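PDB 6Z16: multisubunit Na+/H+ antiporter, A subunit, which probably exchanges sodium ions for protons across the cell membrane as one part of a multisubunit antiporter complex. Local coordinates for residues S340-I344 and F435-M439; W300-L304 and W448-L452; A662-T666 and S678-V682. All blocks are in the same frame, centred on the assembly; numbering follows the deposited sequence.

Contact 1 (S340-I344 and F435-M439); sequences SLLGI and FFTAM
Leu-341 and Phe-435 meet because their first torsions turn them toward each other between the helices: CG of Leu-341 is anti to its carbonyl carbon (chi1 -73°), whereas the ring of Phe-435 swings anti to the backbone N (chi1 176°). They join helix 323-347 to helix 428-440 in the membrane helix bundle of the complex I/Mrp antiporter family; the second helix is probably the latter half of a broken transmembrane helix, as in relatives. The axes of the short segments stay 10.7 Å apart at 41°, a wide spacing that suits long side chains. Leu-341 does not lie over the ring but abuts its edge, CG in the ring plane 3.6 Å from CD1 of Phe-435. One branch, CD2 of Leu-341, also rests 3.8 Å from CB of Ala-438, a methyl small enough to let the leucine fork come close. The unbranched, flexible chain of Met-439 can bend and reach across. Its CG lies over one face of the Phe-435 ring, toward the rim, and the bend at chi2 then turns SD and CE toward the other helix. Ser-340 suits this apolar setting since OG is hydrogen-bonded to Leu-337 O of its own helix. Helix 360-391 covers the seam through alanines that touch Leu-341 and Ile-344. The terminal methyl CE of Met-439 ends 3.8 Å from CG1 of Ile-344 and 3.7 Å from OG of Ser-340.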
# COMPACT_ATOMS: atom_id res chain seq x y z
N SER A 340 12.07 -112.80 16.29
CA SER A 340 13.21 -113.47 16.91
C SER A 340 13.96 -114.34 15.91
O SER A 340 15.21 -114.38 15.91
CB SER A 340 12.74 -114.31 18.10
OG SER A 340 11.93 -115.38 17.65
N LEU A 341 13.23 -115.01 15.02
CA LEU A 341 13.89 -115.74 13.93
C LEU A 341 14.61 -114.80 12.98
O LEU A 341 15.67 -115.16 12.45
CB LEU A 341 12.88 -116.59 13.18
CG LEU A 341 12.41 -117.82 13.95
CD1 LEU A 341 11.26 -118.47 13.22
CD2 LEU A 341 13.56 -118.78 14.09
N LEU A 342 14.07 -113.59 12.76
CA LEU A 342 14.79 -112.60 11.97
C LEU A 342 16.08 -112.14 12.64
O LEU A 342 17.07 -111.86 11.95
CB LEU A 342 13.88 -111.39 11.69
CG LEU A 342 12.75 -111.57 10.69
CD1 LEU A 342 11.87 -110.34 10.68
CD2 LEU A 342 13.33 -111.82 9.32
N GLY A 343 16.10 -112.09 13.97
CA GLY A 343 17.34 -111.76 14.67
C GLY A 343 18.41 -112.83 14.52
O GLY A 343 19.59 -112.52 14.32
N ILE A 344 18.01 -114.10 14.62
CA ILE A 344 18.98 -115.19 14.40
C ILE A 344 19.46 -115.20 12.94
O ILE A 344 20.64 -115.44 12.64
CB ILE A 344 18.36 -116.53 14.82
CG1 ILE A 344 17.81 -116.44 16.24
CG2 ILE A 344 19.40 -117.64 14.74
CD1 ILE A 344 18.83 -116.11 17.29
N PHE A 435 11.56 -123.65 13.74
CA PHE A 435 11.82 -122.72 14.84
C PHE A 435 12.71 -123.34 15.91
O PHE A 435 13.70 -122.73 16.33
CB PHE A 435 10.50 -122.26 15.45
CG PHE A 435 10.66 -121.37 16.65
CD1 PHE A 435 11.16 -120.09 16.52
CD2 PHE A 435 10.30 -121.82 17.92
CE1 PHE A 435 11.32 -119.27 17.62
CE2 PHE A 435 10.45 -121.00 19.02
CZ PHE A 435 10.96 -119.72 18.88
N PHE A 436 12.39 -124.56 16.35
CA PHE A 436 13.23 -125.21 17.36
C PHE A 436 14.59 -125.61 16.80
O PHE A 436 15.59 -125.59 17.53
CB PHE A 436 12.54 -126.44 17.96
CG PHE A 436 11.35 -126.11 18.82
CD1 PHE A 436 11.50 -125.36 19.98
CD2 PHE A 436 10.11 -126.64 18.53
CE1 PHE A 436 10.42 -125.08 20.78
CE2 PHE A 436 9.02 -126.36 19.33
CZ PHE A 436 9.17 -125.58 20.46
N THR A 437 14.67 -125.95 15.51
CA THR A 437 15.95 -126.24 14.89
C THR A 437 16.83 -125.00 14.80
O THR A 437 18.04 -125.06 15.04
CB THR A 437 15.73 -126.84 13.50
OG1 THR A 437 14.89 -128.00 13.61
CG2 THR A 437 17.04 -127.27 12.86
N ALA A 438 16.22 -123.85 14.51
CA ALA A 438 16.97 -122.60 14.44
C ALA A 438 17.39 -122.13 15.83
O ALA A 438 18.48 -121.57 15.99
CB ALA A 438 16.14 -121.53 13.75
N MET A 439 16.55 -122.36 16.84
CA MET A 439 16.90 -121.89 18.18
C MET A 439 17.90 -122.80 18.88
O MET A 439 18.72 -122.31 19.66
CB MET A 439 15.64 -121.73 19.03
CG MET A 439 14.80 -120.55 18.60
SD MET A 439 15.75 -119.02 18.78
CE MET A 439 14.69 -117.85 17.94

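Contact 2 (W300-L304 and W448-L452); sequences WTVAL and WAVIL. With PTY (phosphatidylethanolamine), chain P.
Trp-300 and Trp-448 reach for each other from opposite directions, and their six-membered rings meet obliquely, with centroids 5.0 Å apart and planes inclined at 54°. The far corner of Trp-448 lies over a face of Trp-300, offset toward its rim, and the closest approach is CH2 of Trp-448 to CZ3 of Trp-300 at 3.5 Å. Trp-448 gets there with CG set between its backbone N and carbonyl carbon (chi1 60°), which points the indole toward Trp-300 and the lipid. Beside the indoles two leucines cross at about a right angle, CD2 of Leu-304 lying 4.0 Å from CD2 of Leu-452; Leu-304 also presents that methyl to the edge of Trp-448.

A phosphatidylethanolamine fits against this pair. Its acyl carbon C33 sits over a face of Trp-448, 3.6 Å above the plane, and C31 lies 3.7 Å from CD1 of Leu-304. The polar end of the other indole meets the headgroup: NE1 of Trp-300 is 2.8 Å from phosphate oxygen O13 of the lipid. Tryptophan suits such a place because one side chain offers both a broad apolar surface and a polar N-H. The contact thus joins helix 296-316 to the 3-10 turn at 448-450 and the helix that follows it, while forming part of a lipid pocket, in which headgroup and acyl chain are met by different parts of the same aromatic pair.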
# COMPACT_ATOMS: atom_id res chain seq x y z
N TRP A 300 20.99 -108.74 18.38
CA TRP A 300 20.60 -109.18 19.71
C TRP A 300 19.40 -108.40 20.23
O TRP A 300 18.58 -108.99 20.94
CB TRP A 300 21.78 -109.10 20.67
CG TRP A 300 22.85 -110.12 20.34
CD1 TRP A 300 24.08 -109.87 19.83
CD2 TRP A 300 22.74 -111.55 20.45
NE1 TRP A 300 24.77 -111.04 19.65
CE2 TRP A 300 23.96 -112.09 20.01
CE3 TRP A 300 21.74 -112.42 20.88
CZ2 TRP A 300 24.21 -113.46 20.00
CZ3 TRP A 300 21.98 -113.77 20.86
CH2 TRP A 300 23.21 -114.28 20.42
N THR A 301 19.24 -107.13 19.84
CA THR A 301 18.04 -106.39 20.23
C THR A 301 16.80 -107.01 19.62
O THR A 301 15.81 -107.26 20.33
CB THR A 301 18.18 -104.93 19.78
OG1 THR A 301 19.36 -104.37 20.36
CG2 THR A 301 16.98 -104.14 20.25
N VAL A 302 16.86 -107.34 18.32
CA VAL A 302 15.74 -107.93 17.61
C VAL A 302 15.37 -109.29 18.19
O VAL A 302 14.21 -109.53 18.55
CB VAL A 302 16.06 -108.03 16.10
CG1 VAL A 302 15.04 -108.81 15.40
CG2 VAL A 302 16.06 -106.68 15.49
N ALA A 303 16.38 -110.17 18.36
CA ALA A 303 16.14 -111.52 18.86
C ALA A 303 15.59 -111.52 20.28
O ALA A 303 14.61 -112.22 20.58
CB ALA A 303 17.43 -112.33 18.79
N LEU A 304 16.17 -110.70 21.16
CA LEU A 304 15.75 -110.73 22.56
C LEU A 304 14.37 -110.13 22.74
O LEU A 304 13.56 -110.68 23.50
CB LEU A 304 16.78 -110.04 23.44
CG LEU A 304 18.12 -110.78 23.59
CD1 LEU A 304 19.09 -109.95 24.41
CD2 LEU A 304 17.96 -112.17 24.16
N TRP A 448 25.40 -118.31 27.56
CA TRP A 448 24.15 -117.79 28.11
C TRP A 448 22.96 -118.02 27.18
O TRP A 448 21.83 -118.11 27.66
CB TRP A 448 24.30 -116.30 28.41
CG TRP A 448 24.62 -115.49 27.20
CD1 TRP A 448 25.86 -115.21 26.70
CD2 TRP A 448 23.69 -114.85 26.32
NE1 TRP A 448 25.76 -114.44 25.57
CE2 TRP A 448 24.43 -114.20 25.32
CE3 TRP A 448 22.29 -114.76 26.29
CZ2 TRP A 448 23.83 -113.48 24.29
CZ3 TRP A 448 21.70 -114.04 25.27
CH2 TRP A 448 22.47 -113.41 24.29
N ALA A 449 23.22 -118.17 25.88
CA ALA A 449 22.18 -118.49 24.91
C ALA A 449 21.60 -119.89 25.10
O ALA A 449 20.56 -120.18 24.50
CB ALA A 449 22.74 -118.35 23.49
N VAL A 450 22.21 -120.74 25.93
CA VAL A 450 21.59 -122.00 26.35
C VAL A 450 20.28 -121.73 27.11
O VAL A 450 19.34 -122.54 27.04
CB VAL A 450 22.62 -122.82 27.16
CG1 VAL A 450 22.01 -124.05 27.83
CG2 VAL A 450 23.74 -123.28 26.24
N ILE A 451 20.17 -120.57 27.77
CA ILE A 451 18.91 -120.14 28.38
C ILE A 451 17.82 -119.95 27.32
O ILE A 451 16.65 -120.27 27.56
CB ILE A 451 19.15 -118.86 29.20
CG1 ILE A 451 20.14 -119.13 30.34
CG2 ILE A 451 17.86 -118.29 29.78
CD1 ILE A 451 19.65 -120.12 31.37
N LEU A 452 18.19 -119.51 26.11
CA LEU A 452 17.22 -119.05 25.12
C LEU A 452 16.22 -120.07 24.54
O LEU A 452 15.05 -119.69 24.37
CB LEU A 452 17.95 -118.37 23.95
CG LEU A 452 18.74 -117.10 24.28
CD1 LEU A 452 19.40 -116.57 23.02
CD2 LEU A 452 17.86 -116.05 24.94
C1 PTY P . 26.21 -110.21 24.56
C2 PTY P . 31.10 -113.73 19.94
C3 PTY P . 29.58 -113.59 20.12
O4 PTY P . 24.77 -110.32 24.60
C5 PTY P . 28.02 -110.07 22.85
C6 PTY P . 26.60 -109.71 23.20
O7 PTY P . 26.51 -108.25 23.17
C8 PTY P . 25.35 -107.72 22.74
O10 PTY P . 24.36 -108.36 22.55
C11 PTY P . 25.49 -106.24 22.47
C12 PTY P . 24.56 -105.34 23.27
C13 PTY P . 23.09 -105.43 22.89
C14 PTY P . 22.22 -104.39 23.57
C15 PTY P . 20.73 -104.71 23.60
C16 PTY P . 20.38 -105.89 24.48
C17 PTY P . 18.96 -105.84 25.02
C18 PTY P . 17.88 -105.94 23.96
C19 PTY P . 16.46 -105.81 24.50
C20 PTY P . 16.11 -104.41 24.98
C30 PTY P . 24.15 -109.87 25.69
C31 PTY P . 22.66 -109.98 25.54
O30 PTY P . 24.72 -109.42 26.64
C32 PTY P . 21.92 -110.08 26.87
C33 PTY P . 22.24 -111.35 27.65
C34 PTY P . 21.48 -111.48 28.96
C35 PTY P . 20.00 -111.75 28.79
C36 PTY P . 19.69 -113.11 28.20
C37 PTY P . 18.20 -113.41 28.10
P1 PTY P . 27.91 -112.47 21.87
O11 PTY P . 29.36 -112.92 21.39
O12 PTY P . 27.34 -113.57 22.44
O13 PTY P . 27.19 -111.90 20.82
O14 PTY P . 28.17 -111.51 22.96
N1 PTY P . 31.39 -114.90 19.11

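Contact 3 (A662-T666 and S678-V682); sequences ATVTT and SLGAV. With PTY (phosphatidylethanolamine), chain U.
Ala-662 and Ser-678 bring their CA atoms to 5.4 Å where helices 650-667 and 672-692 run nearly antiparallel, at 159°, the axes of the short segments 8.8 Å apart. Small residues allow this closeness. The side chain of Ser-678 is a knob in a hole formed by Ala-662, Thr-663, Thr-665 and Thr-666, its CB 3.7 Å from CB of Thr-666. One turn after Ser-678, CG2 of Val-682 meets CB of Ala-662 at 3.7 Å; the alanine methyl is small enough for the branched valine to come close.

The two branches of Thr-665 point to different partners. OG1 lies anti to the backbone N (chi1 -170°), on the lipid side, 3.5 Å from C31 of a phosphatidylethanolamine; CG2 turns the other way and packs 3.8 Å from CB of Ser-678. With CG2 and OG1 both gone, as in an alanine at this place, the serine knob would probably lose one wall of its hole and the lipid its contact with the hydroxyl. Thr-663 secures its hydroxyl by a hydrogen bond to Ile-659 O, and an apolar side chain of another protein chain packs on it. The arrangement is a transmembrane helical hairpin, tightly packed through small residues, in the MbhD-like region of the subunit.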
# COMPACT_ATOMS: atom_id res chain seq x y z
N ALA A 662 12.62 -33.80 39.56
CA ALA A 662 11.28 -34.10 39.07
C ALA A 662 11.03 -35.61 38.97
O ALA A 662 9.92 -36.08 39.24
CB ALA A 662 11.05 -33.42 37.73
N THR A 663 12.06 -36.37 38.61
CA THR A 663 11.97 -37.83 38.59
C THR A 663 11.76 -38.41 39.99
O THR A 663 10.93 -39.31 40.19
CB THR A 663 13.25 -38.36 37.95
OG1 THR A 663 13.30 -37.97 36.57
CG2 THR A 663 13.36 -39.84 38.05
N VAL A 664 12.52 -37.91 40.97
CA VAL A 664 12.37 -38.38 42.33
C VAL A 664 11.01 -37.99 42.90
O VAL A 664 10.36 -38.79 43.59
CB VAL A 664 13.54 -37.87 43.18
CG1 VAL A 664 13.32 -38.09 44.65
CG2 VAL A 664 14.81 -38.59 42.78
N THR A 665 10.50 -36.81 42.55
CA THR A 665 9.17 -36.49 43.05
C THR A 665 8.05 -37.10 42.23
O THR A 665 6.89 -36.97 42.63
CB THR A 665 8.94 -34.98 43.16
OG1 THR A 665 7.72 -34.74 43.86
CG2 THR A 665 8.81 -34.36 41.81
N THR A 666 8.34 -37.73 41.09
CA THR A 666 7.28 -38.50 40.46
C THR A 666 7.30 -39.97 40.84
O THR A 666 6.32 -40.67 40.58
CB THR A 666 7.29 -38.37 38.93
OG1 THR A 666 6.05 -38.85 38.41
CG2 THR A 666 8.37 -39.18 38.30
N SER A 678 4.64 -33.54 37.80
CA SER A 678 6.07 -33.80 37.71
C SER A 678 6.46 -34.38 36.37
O SER A 678 7.55 -34.08 35.87
CB SER A 678 6.52 -34.73 38.83
OG SER A 678 7.90 -35.00 38.69
N LEU A 679 5.60 -35.20 35.76
CA LEU A 679 5.84 -35.66 34.40
C LEU A 679 5.78 -34.51 33.41
O LEU A 679 6.56 -34.46 32.45
CB LEU A 679 4.81 -36.74 34.03
CG LEU A 679 4.89 -37.33 32.63
CD1 LEU A 679 6.24 -37.98 32.40
CD2 LEU A 679 3.79 -38.34 32.45
N GLY A 680 4.88 -33.55 33.66
CA GLY A 680 4.88 -32.32 32.89
C GLY A 680 6.18 -31.54 33.02
O GLY A 680 6.72 -31.07 32.02
N ALA A 681 6.69 -31.42 34.25
CA ALA A 681 7.95 -30.71 34.47
C ALA A 681 9.12 -31.43 33.81
O ALA A 681 10.03 -30.77 33.28
CB ALA A 681 8.20 -30.55 35.97
N VAL A 682 9.10 -32.77 33.81
CA VAL A 682 10.07 -33.56 33.06
C VAL A 682 9.99 -33.23 31.58
O VAL A 682 11.02 -33.04 30.92
CB VAL A 682 9.87 -35.06 33.32
CG1 VAL A 682 10.71 -35.90 32.38
CG2 VAL A 682 10.27 -35.41 34.72
C1 PTY U . 5.71 -32.51 47.50
C2 PTY U . -0.05 -31.62 48.26
C3 PTY U . 0.15 -33.01 48.89
O4 PTY U . 6.71 -32.43 46.46
C5 PTY U . 3.80 -33.98 48.29
C6 PTY U . 4.83 -33.70 47.22
O7 PTY U . 5.61 -34.90 46.85
C8 PTY U . 6.48 -35.51 47.70
O10 PTY U . 6.65 -35.21 48.85
C11 PTY U . 7.18 -36.63 47.01
C12 PTY U . 8.67 -36.71 47.33
C13 PTY U . 9.43 -35.44 46.99
C14 PTY U . 10.90 -35.68 46.72
C15 PTY U . 11.73 -34.42 46.62
C16 PTY U . 13.08 -34.62 45.95
C17 PTY U . 14.03 -33.47 46.18
C18 PTY U . 15.11 -33.34 45.13
C19 PTY U . 16.07 -34.51 45.03
C20 PTY U . 17.11 -34.30 43.94
C21 PTY U . 18.18 -35.37 43.85
C22 PTY U . 19.16 -35.15 42.71
C23 PTY U . 20.16 -36.28 42.52
C24 PTY U . 21.30 -36.28 43.52
C25 PTY U . 22.30 -35.15 43.30
C26 PTY U . 22.99 -35.20 41.95
C30 PTY U . 7.88 -31.88 46.78
C31 PTY U . 8.84 -31.93 45.62
O30 PTY U . 8.13 -31.42 47.86
C32 PTY U . 9.15 -30.56 45.05
C33 PTY U . 10.22 -30.61 43.97
C34 PTY U . 11.56 -31.07 44.48
C35 PTY U . 12.56 -29.95 44.69
C36 PTY U . 13.01 -29.30 43.40
C37 PTY U . 14.16 -28.33 43.57
C38 PTY U . 14.93 -28.06 42.29
C39 PTY U . 16.22 -27.29 42.53
C40 PTY U . 17.09 -27.16 41.29
C41 PTY U . 16.45 -26.36 40.17
C42 PTY U . 17.28 -26.35 38.90
C43 PTY U . 16.60 -25.70 37.72
C44 PTY U . 17.07 -26.27 36.41
P1 PTY U . 1.44 -35.26 48.21
O11 PTY U . 0.85 -33.81 47.91
O12 PTY U . 1.31 -35.48 49.71
O13 PTY U . 0.81 -36.29 47.36
O14 PTY U . 3.01 -35.12 47.89
N1 PTY U . -1.39 -31.14 48.59

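Overall arrangement
Contacts 1 and 2 form one neighbourhood of the antiporter-like helix bundle. Their centres are 10 Å apart, and they touch where Gly-343 packs against Val-302 and Ala-303. Two pairs of consecutive helices are joined here: 296-316 meets 451-472, and 323-347 meets 428-440. Contact 2 directly lines a phosphatidylethanolamine pocket, while in contact 1 the side chain of Ile-344 stays about 10 Å from bound lipid. Contact 3 lies across the chain's centre in the MbhD-like region, its centre 81 Å from that of contact 2 and 87 Å from that of contact 1. It meets different lipid molecules, and Val-682 has a potassium ion about 8 Å from its side chain.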